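Acyl-coenzyme A oxidase acox-1.2 (Caenorhabditis elegans, PDB 5K3J) catalyses the FAD-dependent first step of peroxisomal beta-oxidation of ascaroside pheromones, desaturating the CoA thioester of an ascaroside with a 5-carbon omega side chain and yielding hydrogen peroxide. Local coordinates at residues A[26-31]-A[602-607]; A[306-311]-A[340-345]; A[402-405]-A[411-414]. One frame throughout, in Å; residues are numbered along the deposited sequence.

Interaction 1 (A[26-31]-A[602-607]); sequences DKMAAV and VSLVDS
M28 and A29 on helix 25-32 meet L604 of helix 601-606 and S607, which follows in the chain, an example of how two short helices far apart in sequence can meet through one long side chain laid along a small one. M28 does most of the reaching. Its CB already lies beside S607, 3.6 Å from that residue's OG. The next atom, CG, is anti to the backbone N (chi1 178°), which carries the chain outward to within 3.5 Å of S607 CB, so that the first two methylenes of the methionine run along the small serine side chain. Bends at chi2 and chi3 on the way through SD then turn the tip aside, and the terminal CE comes to rest against a single methyl, L604 CD2, at 3.7 Å. The methionine and leucine side chains cross at a slant. A29 adds a smaller touch: its CB methyl lies against the carbonyl oxygen of S607, 3.3 Å away.

The serine can face this apolar chain because its hydroxyl is spent on its own segment. S607 OG donates to S603 O at 2.6 Å, arriving 21° out of the carbonyl plane, and the same oxygen also takes a weak bond from S607 N. Leucine and methionine share a common surround in helices 343-363 and 549-569: M28 touches Y350 and L555, L604 touches L346 and L558. The chemistry of the contact itself is therefore dispersive: methylenes and methyls are pressed together in a buried place, with the one hydroxyl among them already bonded. Between these side chains the fit is apolar, while polar ties between the same two regions, such as the salt bridge of D606 with R18, lie alongside it.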
loop_
_atom_site.group_PDB
_atom_site.type_symbol
_atom_site.label_atom_id
_atom_site.label_comp_id
_atom_site.label_asym_id
_atom_site.label_seq_id
_atom_site.Cartn_x
_atom_site.Cartn_y
_atom_site.Cartn_z
ATOM N N ASP A 26 -20.787 -22.912 10.267
ATOM C CA ASP A 26 -20.021 -24.148 10.249
ATOM C C ASP A 26 -20.150 -24.776 8.870
ATOM O O ASP A 26 -19.273 -25.520 8.426
ATOM C CB ASP A 26 -20.498 -25.110 11.333
ATOM C CG ASP A 26 -19.686 -24.996 12.610
ATOM O OD1 ASP A 26 -19.118 -23.910 12.864
ATOM O OD2 ASP A 26 -19.613 -25.993 13.360
ATOM N N LYS A 27 -21.248 -24.454 8.191
ATOM C CA LYS A 27 -21.481 -24.927 6.833
ATOM C C LYS A 27 -20.699 -24.094 5.832
ATOM O O LYS A 27 -20.131 -24.628 4.879
ATOM C CB LYS A 27 -22.970 -24.890 6.493
ATOM C CG LYS A 27 -23.679 -26.220 6.679
ATOM C CD LYS A 27 -23.761 -26.610 8.147
ATOM C CE LYS A 27 -24.460 -27.948 8.319
ATOM N NZ LYS A 27 -25.826 -27.926 7.727
ATOM N N MET A 28 -20.677 -22.782 6.046
ATOM C CA MET A 28 -19.931 -21.891 5.168
ATOM C C MET A 28 -18.434 -22.163 5.263
ATOM O O MET A 28 -17.725 -22.142 4.257
ATOM C CB MET A 28 -20.216 -20.429 5.501
ATOM C CG MET A 28 -19.430 -19.457 4.637
ATOM S SD MET A 28 -19.985 -19.401 2.926
ATOM C CE MET A 28 -21.393 -18.310 3.079
ATOM N N ALA A 29 -17.963 -22.423 6.479
ATOM C CA ALA A 29 -16.557 -22.734 6.709
ATOM C C ALA A 29 -16.146 -23.949 5.887
ATOM O O ALA A 29 -15.077 -23.960 5.273
ATOM C CB ALA A 29 -16.297 -22.978 8.181
ATOM N N ALA A 30 -17.007 -24.965 5.881
ATOM C CA ALA A 30 -16.765 -26.196 5.139
ATOM C C ALA A 30 -16.585 -25.924 3.652
ATOM O O ALA A 30 -15.754 -26.543 2.985
ATOM C CB ALA A 30 -17.909 -27.172 5.365
ATOM N N VAL A 31 -17.375 -24.989 3.143
ATOM C CA VAL A 31 -17.289 -24.589 1.747
ATOM C C VAL A 31 -15.978 -23.861 1.476
ATOM O O VAL A 31 -15.252 -24.193 0.538
ATOM C CB VAL A 31 -18.465 -23.677 1.354
ATOM C CG1 VAL A 31 -18.307 -23.176 -0.073
ATOM C CG2 VAL A 31 -19.783 -24.411 1.532
ATOM N N VAL A 602 -21.070 -9.615 9.199
ATOM C CA VAL A 602 -20.261 -10.147 10.287
ATOM C C VAL A 602 -20.242 -11.675 10.240
ATOM O O VAL A 602 -19.263 -12.306 10.641
ATOM C CB VAL A 602 -20.782 -9.654 11.649
ATOM C CG1 VAL A 602 -19.965 -10.240 12.789
ATOM C CG2 VAL A 602 -20.739 -8.136 11.698
ATOM N N SER A 603 -21.317 -12.263 9.723
ATOM C CA SER A 603 -21.423 -13.714 9.602
ATOM C C SER A 603 -20.561 -14.259 8.468
ATOM O O SER A 603 -19.980 -15.338 8.584
ATOM C CB SER A 603 -22.881 -14.128 9.389
ATOM O OG SER A 603 -23.682 -13.769 10.500
ATOM N N LEU A 604 -20.479 -13.514 7.369
ATOM C CA LEU A 604 -19.722 -13.967 6.207
ATOM C C LEU A 604 -18.223 -14.019 6.498
ATOM O O LEU A 604 -17.489 -14.776 5.862
ATOM C CB LEU A 604 -19.994 -13.067 4.996
ATOM C CG LEU A 604 -21.320 -13.278 4.254
ATOM C CD1 LEU A 604 -21.490 -12.256 3.136
ATOM C CD2 LEU A 604 -21.415 -14.694 3.703
ATOM N N VAL A 605 -17.774 -13.222 7.464
ATOM C CA VAL A 605 -16.357 -13.182 7.812
ATOM C C VAL A 605 -16.056 -14.068 9.020
ATOM O O VAL A 605 -14.971 -14.643 9.116
ATOM C CB VAL A 605 -15.880 -11.738 8.088
ATOM C CG1 VAL A 605 -15.971 -10.897 6.819
ATOM C CG2 VAL A 605 -16.684 -11.106 9.211
ATOM N N ASP A 606 -17.025 -14.189 9.928
ATOM C CA ASP A 606 -16.912 -15.094 11.071
ATOM C C ASP A 606 -16.762 -16.526 10.582
ATOM O O ASP A 606 -16.222 -17.386 11.278
ATOM C CB ASP A 606 -18.134 -14.981 11.987
ATOM C CG ASP A 606 -18.080 -13.763 12.885
ATOM O OD1 ASP A 606 -16.961 -13.340 13.245
ATOM O OD2 ASP A 606 -19.156 -13.226 13.229
ATOM N N SER A 607 -17.242 -16.762 9.367
ATOM C CA SER A 607 -17.207 -18.077 8.749
ATOM C C SER A 607 -15.790 -18.545 8.440
ATOM O O SER A 607 -15.522 -19.747 8.431
ATOM C CB SER A 607 -18.034 -18.065 7.469
ATOM O OG SER A 607 -19.372 -17.694 7.740
#

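Interaction 2 (A[306-311]-A[340-345]). With ATP (adenosine-5'-triphosphate), chain H.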
loop_
_atom_site.group_PDB
_atom_site.type_symbol
_atom_site.label_atom_id
_atom_site.label_comp_id
_atom_site.label_asym_id
_atom_site.label_seq_id
_atom_site.Cartn_x
_atom_site.Cartn_y
_atom_site.Cartn_z
ATOM N N HIS A 306 -8.828 -12.040 5.976
ATOM C CA HIS A 306 -8.263 -11.652 7.263
ATOM C C HIS A 306 -8.438 -10.152 7.505
ATOM O O HIS A 306 -8.862 -9.733 8.582
ATOM C CB HIS A 306 -6.781 -12.052 7.309
ATOM C CG HIS A 306 -6.100 -11.790 8.618
ATOM N ND1 HIS A 306 -5.052 -12.564 9.067
ATOM C CD2 HIS A 306 -6.287 -10.832 9.556
ATOM C CE1 HIS A 306 -4.636 -12.107 10.233
ATOM N NE2 HIS A 306 -5.368 -11.056 10.554
ATOM N N ALA A 307 -8.116 -9.349 6.498
ATOM C CA ALA A 307 -8.266 -7.904 6.600
ATOM C C ALA A 307 -9.728 -7.523 6.812
ATOM O O ALA A 307 -10.050 -6.694 7.666
ATOM C CB ALA A 307 -7.717 -7.228 5.359
ATOM N N LEU A 308 -10.602 -8.149 6.032
ATOM C CA LEU A 308 -12.034 -7.870 6.073
ATOM C C LEU A 308 -12.675 -8.357 7.366
ATOM O O LEU A 308 -13.688 -7.815 7.800
ATOM C CB LEU A 308 -12.725 -8.512 4.874
ATOM C CG LEU A 308 -12.236 -7.954 3.541
ATOM C CD1 LEU A 308 -12.581 -8.894 2.404
ATOM C CD2 LEU A 308 -12.829 -6.579 3.309
ATOM N N THR A 309 -12.081 -9.377 7.976
ATOM C CA THR A 309 -12.564 -9.895 9.249
ATOM C C THR A 309 -12.415 -8.823 10.322
ATOM O O THR A 309 -13.194 -8.758 11.273
ATOM C CB THR A 309 -11.806 -11.165 9.663
ATOM O OG1 THR A 309 -11.890 -12.134 8.610
ATOM C CG2 THR A 309 -12.401 -11.759 10.928
ATOM N N ILE A 310 -11.413 -7.968 10.144
ATOM C CA ILE A 310 -11.134 -6.881 11.074
ATOM C C ILE A 310 -11.952 -5.634 10.755
ATOM O O ILE A 310 -12.483 -4.981 11.654
ATOM C CB ILE A 310 -9.640 -6.524 11.055
ATOM C CG1 ILE A 310 -8.800 -7.767 11.371
ATOM C CG2 ILE A 310 -9.339 -5.374 12.020
ATOM C CD1 ILE A 310 -7.374 -7.676 10.894
ATOM N N ALA A 311 -12.038 -5.307 9.472
ATOM C CA ALA A 311 -12.789 -4.145 9.027
ATOM C C ALA A 311 -14.270 -4.291 9.357
ATOM O O ALA A 311 -14.846 -3.434 10.023
ATOM C CB ALA A 311 -12.596 -3.930 7.531
ATOM N N HIS A 340 -19.564 -0.188 0.367
ATOM C CA HIS A 340 -19.022 -0.174 -0.985
ATOM C C HIS A 340 -17.512 -0.406 -1.005
ATOM O O HIS A 340 -16.972 -0.968 -1.962
ATOM C CB HIS A 340 -19.353 1.155 -1.657
ATOM C CG HIS A 340 -18.721 1.327 -2.997
ATOM N ND1 HIS A 340 -18.862 0.403 -4.009
ATOM C CD2 HIS A 340 -17.946 2.318 -3.496
ATOM C CE1 HIS A 340 -18.200 0.816 -5.074
ATOM N NE2 HIS A 340 -17.637 1.977 -4.790
ATOM N N ARG A 341 -16.831 0.040 0.046
ATOM C CA ARG A 341 -15.379 -0.078 0.111
ATOM C C ARG A 341 -14.969 -1.368 0.816
ATOM O O ARG A 341 -13.781 -1.646 0.980
ATOM C CB ARG A 341 -14.770 1.138 0.817
ATOM C CG ARG A 341 -14.781 1.076 2.339
ATOM C CD ARG A 341 -14.430 2.431 2.940
ATOM N NE ARG A 341 -13.377 3.096 2.182
ATOM C CZ ARG A 341 -12.795 4.235 2.538
ATOM N NH1 ARG A 341 -13.157 4.852 3.657
ATOM N NH2 ARG A 341 -11.846 4.756 1.770
ATOM N N LEU A 342 -15.960 -2.161 1.213
ATOM C CA LEU A 342 -15.712 -3.383 1.972
ATOM C C LEU A 342 -16.227 -4.641 1.281
ATOM O O LEU A 342 -15.466 -5.574 1.042
ATOM C CB LEU A 342 -16.346 -3.274 3.361
ATOM C CG LEU A 342 -15.403 -3.128 4.557
ATOM C CD1 LEU A 342 -14.269 -2.185 4.221
ATOM C CD2 LEU A 342 -16.159 -2.643 5.791
ATOM N N PHE A 343 -17.518 -4.658 0.966
ATOM C CA PHE A 343 -18.188 -5.865 0.471
ATOM C C PHE A 343 -17.699 -6.410 -0.886
ATOM O O PHE A 343 -17.664 -7.628 -1.065
ATOM C CB PHE A 343 -19.701 -5.625 0.392
ATOM C CG PHE A 343 -20.355 -5.408 1.725
ATOM C CD1 PHE A 343 -19.690 -5.715 2.900
ATOM C CD2 PHE A 343 -21.642 -4.904 1.799
ATOM C CE1 PHE A 343 -20.296 -5.514 4.123
ATOM C CE2 PHE A 343 -22.251 -4.705 3.019
ATOM C CZ PHE A 343 -21.577 -5.009 4.181
ATOM N N PRO A 344 -17.353 -5.533 -1.849
ATOM C CA PRO A 344 -16.804 -6.094 -3.092
ATOM C C PRO A 344 -15.514 -6.881 -2.871
ATOM O O PRO A 344 -15.301 -7.907 -3.519
ATOM C CB PRO A 344 -16.535 -4.857 -3.949
ATOM C CG PRO A 344 -17.524 -3.856 -3.468
ATOM C CD PRO A 344 -17.653 -4.095 -1.991
ATOM N N SER A 345 -14.667 -6.402 -1.965
ATOM C CA SER A 345 -13.459 -7.134 -1.606
ATOM C C SER A 345 -13.841 -8.466 -0.980
ATOM O O SER A 345 -13.195 -9.487 -1.215
ATOM C CB SER A 345 -12.594 -6.321 -0.643
ATOM O OG SER A 345 -12.267 -5.054 -1.194
HETATM P PG ATP H . -14.234 5.914 -10.356
HETATM O O1G ATP H . -14.331 5.547 -11.816
HETATM O O2G ATP H . -15.556 6.280 -9.724
HETATM O O3G ATP H . -13.093 6.842 -10.004
HETATM P PB ATP H . -14.780 3.225 -9.834
HETATM O O1B ATP H . -13.864 2.054 -10.103
HETATM O O2B ATP H . -15.871 3.560 -10.822
HETATM O O3B ATP H . -13.870 4.534 -9.617
HETATM P PA ATP H . -15.079 3.730 -7.035
HETATM O O1A ATP H . -14.709 5.171 -7.277
HETATM O O2A ATP H . -16.141 3.426 -6.008
HETATM O O3A ATP H . -15.465 2.958 -8.398
HETATM O "O5'" ATP H . -13.743 2.952 -6.590
HETATM C "C5'" ATP H . -13.845 1.690 -5.937
HETATM C "C4'" ATP H . -12.948 1.693 -4.711
HETATM O "O4'" ATP H . -12.031 2.789 -4.773
HETATM C "C3'" ATP H . -13.779 1.870 -3.453
HETATM O "O3'" ATP H . -13.458 0.841 -2.515
HETATM C "C2'" ATP H . -13.355 3.200 -2.873
HETATM O "O2'" ATP H . -13.241 3.108 -1.453
HETATM C "C1'" ATP H . -11.997 3.449 -3.506
HETATM N N9 ATP H . -11.682 4.899 -3.627
HETATM C C8 ATP H . -11.953 5.709 -4.672
HETATM N N7 ATP H . -11.510 6.971 -4.437
HETATM C C5 ATP H . -10.936 6.982 -3.220
HETATM C C6 ATP H . -10.267 7.991 -2.363
HETATM N N6 ATP H . -10.117 9.276 -2.767
HETATM N N1 ATP H . -9.807 7.587 -1.159
HETATM C C2 ATP H . -9.947 6.315 -0.743
HETATM N N3 ATP H . -10.543 5.349 -1.467
HETATM C C4 ATP H . -11.050 5.614 -2.694
#
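In the helical domain of this acyl-CoA oxidase, L308 and A311 of helix 287-315 pack on L342 and S345, where the chain leaves the nucleotide sites and enters helix 343-363; the contact shows how a ligand-binding turn can be backed by a plain apolar surface. L308 divides its two methyls. CD1 lies 3.6 Å from the carbonyl carbon of S345, while CD2 reaches the carbonyl oxygen of L342, also at 3.6 Å, with S345 CB beside both. One turn further on, the methyl of A311 meets the branched end of L342, closest to CD1 at 4.1 Å. L342 occupies the N-cap position of the new helix, and this side of it is covered by apolar groups.

The residues just before it face the other way, toward the ligands. H340 presents the edge of its imidazole to the alpha-phosphate of ATP: NE2 donates to O2A almost straight, at 166°, though the modelled 2.4 Å is doubtfully short. R341 sets its CB 3.4 Å from the ribose O2', and its guanidinium meets adenine C2 at an edge, while NH1 bonds FAD O3B. Beyond the contact, helix 379-405 packs on helix 287-315 through A403, and helices 549-569 and 581-597 close over F343 on the far side of helix 343-363.

Interaction 3 (A[402-405]-A[411-414]); sequences QARM and GYSM. With ATP (adenosine-5'-triphosphate), chain H.
The flat groups of R404 and Y412 lie side by side and point the same way, yet they do not stack: their planes stand 73° apart, and R404 NH1 comes to the edge of the phenol ring, 3.7 Å from CD1. The tyrosine belongs to the glycine-rich FAD-binding loop that follows helix 379-405, and it touches the flavin cofactor while its OH bonds G423 O of the second subunit. The charge of R404 is directed instead to E401, a salt bridge formed by NH2. Between these ends, the aliphatic part of the arginine does the packing. Extended from the backbone and bent only at chi3, the chain carries CG and CD past the carbonyl of G411. The glycine also lets the backbones close up, its CA pointing a hydrogen at R404 O (CA to O 3.5 Å, 164° at the hydrogen).

Two residues earlier on the same helix, Q402 grips the adenosine of ATP with both ends of its amide. OE1 accepts from the ribose O2' at 2.7 Å, and NE2 donates to adenine N3 at 3.0 Å along a nearly straight line, 168° at the hydrogen.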
loop_
_atom_site.group_PDB
_atom_site.type_symbol
_atom_site.label_atom_id
_atom_site.label_comp_id
_atom_site.label_asym_id
_atom_site.label_seq_id
_atom_site.Cartn_x
_atom_site.Cartn_y
_atom_site.Cartn_z
ATOM N N GLN A 402 -8.119 -0.674 1.589
ATOM C CA GLN A 402 -9.495 -0.223 1.782
ATOM C C GLN A 402 -10.016 -0.721 3.122
ATOM O O GLN A 402 -10.737 -0.019 3.827
ATOM C CB GLN A 402 -10.392 -0.712 0.635
ATOM C CG GLN A 402 -10.208 0.055 -0.663
ATOM C CD GLN A 402 -10.611 1.508 -0.521
ATOM O OE1 GLN A 402 -11.522 1.836 0.239
ATOM N NE2 GLN A 402 -9.925 2.390 -1.241
ATOM N N ALA A 403 -9.618 -1.936 3.476
ATOM C CA ALA A 403 -10.019 -2.541 4.736
ATOM C C ALA A 403 -9.444 -1.772 5.924
ATOM O O ALA A 403 -10.115 -1.592 6.940
ATOM C CB ALA A 403 -9.584 -3.997 4.784
ATOM N N ARG A 404 -8.201 -1.321 5.785
ATOM C CA ARG A 404 -7.522 -0.580 6.842
ATOM C C ARG A 404 -8.115 0.804 7.044
ATOM O O ARG A 404 -8.495 1.169 8.155
ATOM C CB ARG A 404 -6.025 -0.461 6.534
ATOM C CG ARG A 404 -5.271 0.423 7.515
ATOM C CD ARG A 404 -3.823 0.634 7.098
ATOM N NE ARG A 404 -3.709 1.218 5.762
ATOM C CZ ARG A 404 -3.763 2.523 5.508
ATOM N NH1 ARG A 404 -3.928 3.390 6.499
ATOM N NH2 ARG A 404 -3.652 2.966 4.262
ATOM N N MET A 405 -8.185 1.574 5.964
ATOM C CA MET A 405 -8.731 2.927 6.019
ATOM C C MET A 405 -10.187 2.941 6.478
ATOM O O MET A 405 -10.682 3.954 6.963
ATOM C CB MET A 405 -8.610 3.608 4.651
ATOM C CG MET A 405 -7.181 3.850 4.186
ATOM S SD MET A 405 -7.093 4.560 2.532
ATOM C CE MET A 405 -7.784 3.224 1.561
ATOM N N GLY A 411 -7.157 2.394 12.099
ATOM C CA GLY A 411 -6.653 1.444 11.121
ATOM C C GLY A 411 -5.160 1.606 10.894
ATOM O O GLY A 411 -4.464 0.651 10.543
ATOM N N TYR A 412 -4.672 2.824 11.107
ATOM C CA TYR A 412 -3.268 3.156 10.912
ATOM C C TYR A 412 -2.413 2.597 12.047
ATOM O O TYR A 412 -1.203 2.409 11.901
ATOM C CB TYR A 412 -3.110 4.670 10.813
ATOM C CG TYR A 412 -1.798 5.116 10.221
ATOM C CD1 TYR A 412 -1.606 5.132 8.847
ATOM C CD2 TYR A 412 -0.755 5.536 11.035
ATOM C CE1 TYR A 412 -0.406 5.543 8.299
ATOM C CE2 TYR A 412 0.447 5.947 10.499
ATOM C CZ TYR A 412 0.619 5.951 9.130
ATOM O OH TYR A 412 1.816 6.362 8.585
ATOM N N SER A 413 -3.052 2.331 13.180
ATOM C CA SER A 413 -2.369 1.743 14.323
ATOM C C SER A 413 -2.069 0.274 14.064
ATOM O O SER A 413 -2.775 -0.392 13.305
ATOM C CB SER A 413 -3.208 1.891 15.592
ATOM O OG SER A 413 -2.558 1.300 16.708
ATOM N N MET A 414 -1.019 -0.232 14.702
ATOM C CA MET A 414 -0.656 -1.640 14.581
ATOM C C MET A 414 -1.648 -2.528 15.321
ATOM O O MET A 414 -1.594 -3.753 15.221
ATOM C CB MET A 414 0.757 -1.873 15.114
ATOM C CG MET A 414 1.826 -1.152 14.328
ATOM S SD MET A 414 1.833 -1.655 12.601
ATOM C CE MET A 414 2.780 -3.165 12.720
HETATM P PG ATP H . -14.234 5.914 -10.356
HETATM O O1G ATP H . -14.331 5.547 -11.816
HETATM O O2G ATP H . -15.556 6.280 -9.724
HETATM O O3G ATP H . -13.093 6.842 -10.004
HETATM P PB ATP H . -14.780 3.225 -9.834
HETATM O O1B ATP H . -13.864 2.054 -10.103
HETATM O O2B ATP H . -15.871 3.560 -10.822
HETATM O O3B ATP H . -13.870 4.534 -9.617
HETATM P PA ATP H . -15.079 3.730 -7.035
HETATM O O1A ATP H . -14.709 5.171 -7.277
HETATM O O2A ATP H . -16.141 3.426 -6.008
HETATM O O3A ATP H . -15.465 2.958 -8.398
HETATM O "O5'" ATP H . -13.743 2.952 -6.590
HETATM C "C5'" ATP H . -13.845 1.690 -5.937
HETATM C "C4'" ATP H . -12.948 1.693 -4.711
HETATM O "O4'" ATP H . -12.031 2.789 -4.773
HETATM C "C3'" ATP H . -13.779 1.870 -3.453
HETATM O "O3'" ATP H . -13.458 0.841 -2.515
HETATM C "C2'" ATP H . -13.355 3.200 -2.873
HETATM O "O2'" ATP H . -13.241 3.108 -1.453
HETATM C "C1'" ATP H . -11.997 3.449 -3.506
HETATM N N9 ATP H . -11.682 4.899 -3.627
HETATM C C8 ATP H . -11.953 5.709 -4.672
HETATM N N7 ATP H . -11.510 6.971 -4.437
HETATM C C5 ATP H . -10.936 6.982 -3.220
HETATM C C6 ATP H . -10.267 7.991 -2.363
HETATM N N6 ATP H . -10.117 9.276 -2.767
HETATM N N1 ATP H . -9.807 7.587 -1.159
HETATM C C2 ATP H . -9.947 6.315 -0.743
HETATM N N3 ATP H . -10.543 5.349 -1.467
HETATM C C4 ATP H . -11.050 5.614 -2.694
#

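How the interactions relate
From the N terminus, the chain leaves 26-31 and meets it again at 602-607, so interaction 1 closes a loop of 570 residues that contains both other contacts. Within that span, interaction 2 closes first, over 28 residues, and interaction 3 follows in series over just five; neither crosses the other. Interaction 1 joins the N-terminal region to the C-terminal helices and touches interaction 2 where V605 packs on L308 and T309. Interactions 2 and 3 sit together in the middle helical region, bridged by R341 NE and Q402 OE1 at 3.0 Å, and both reach ATP and the second subunit. Interactions 1 and 3 do not touch.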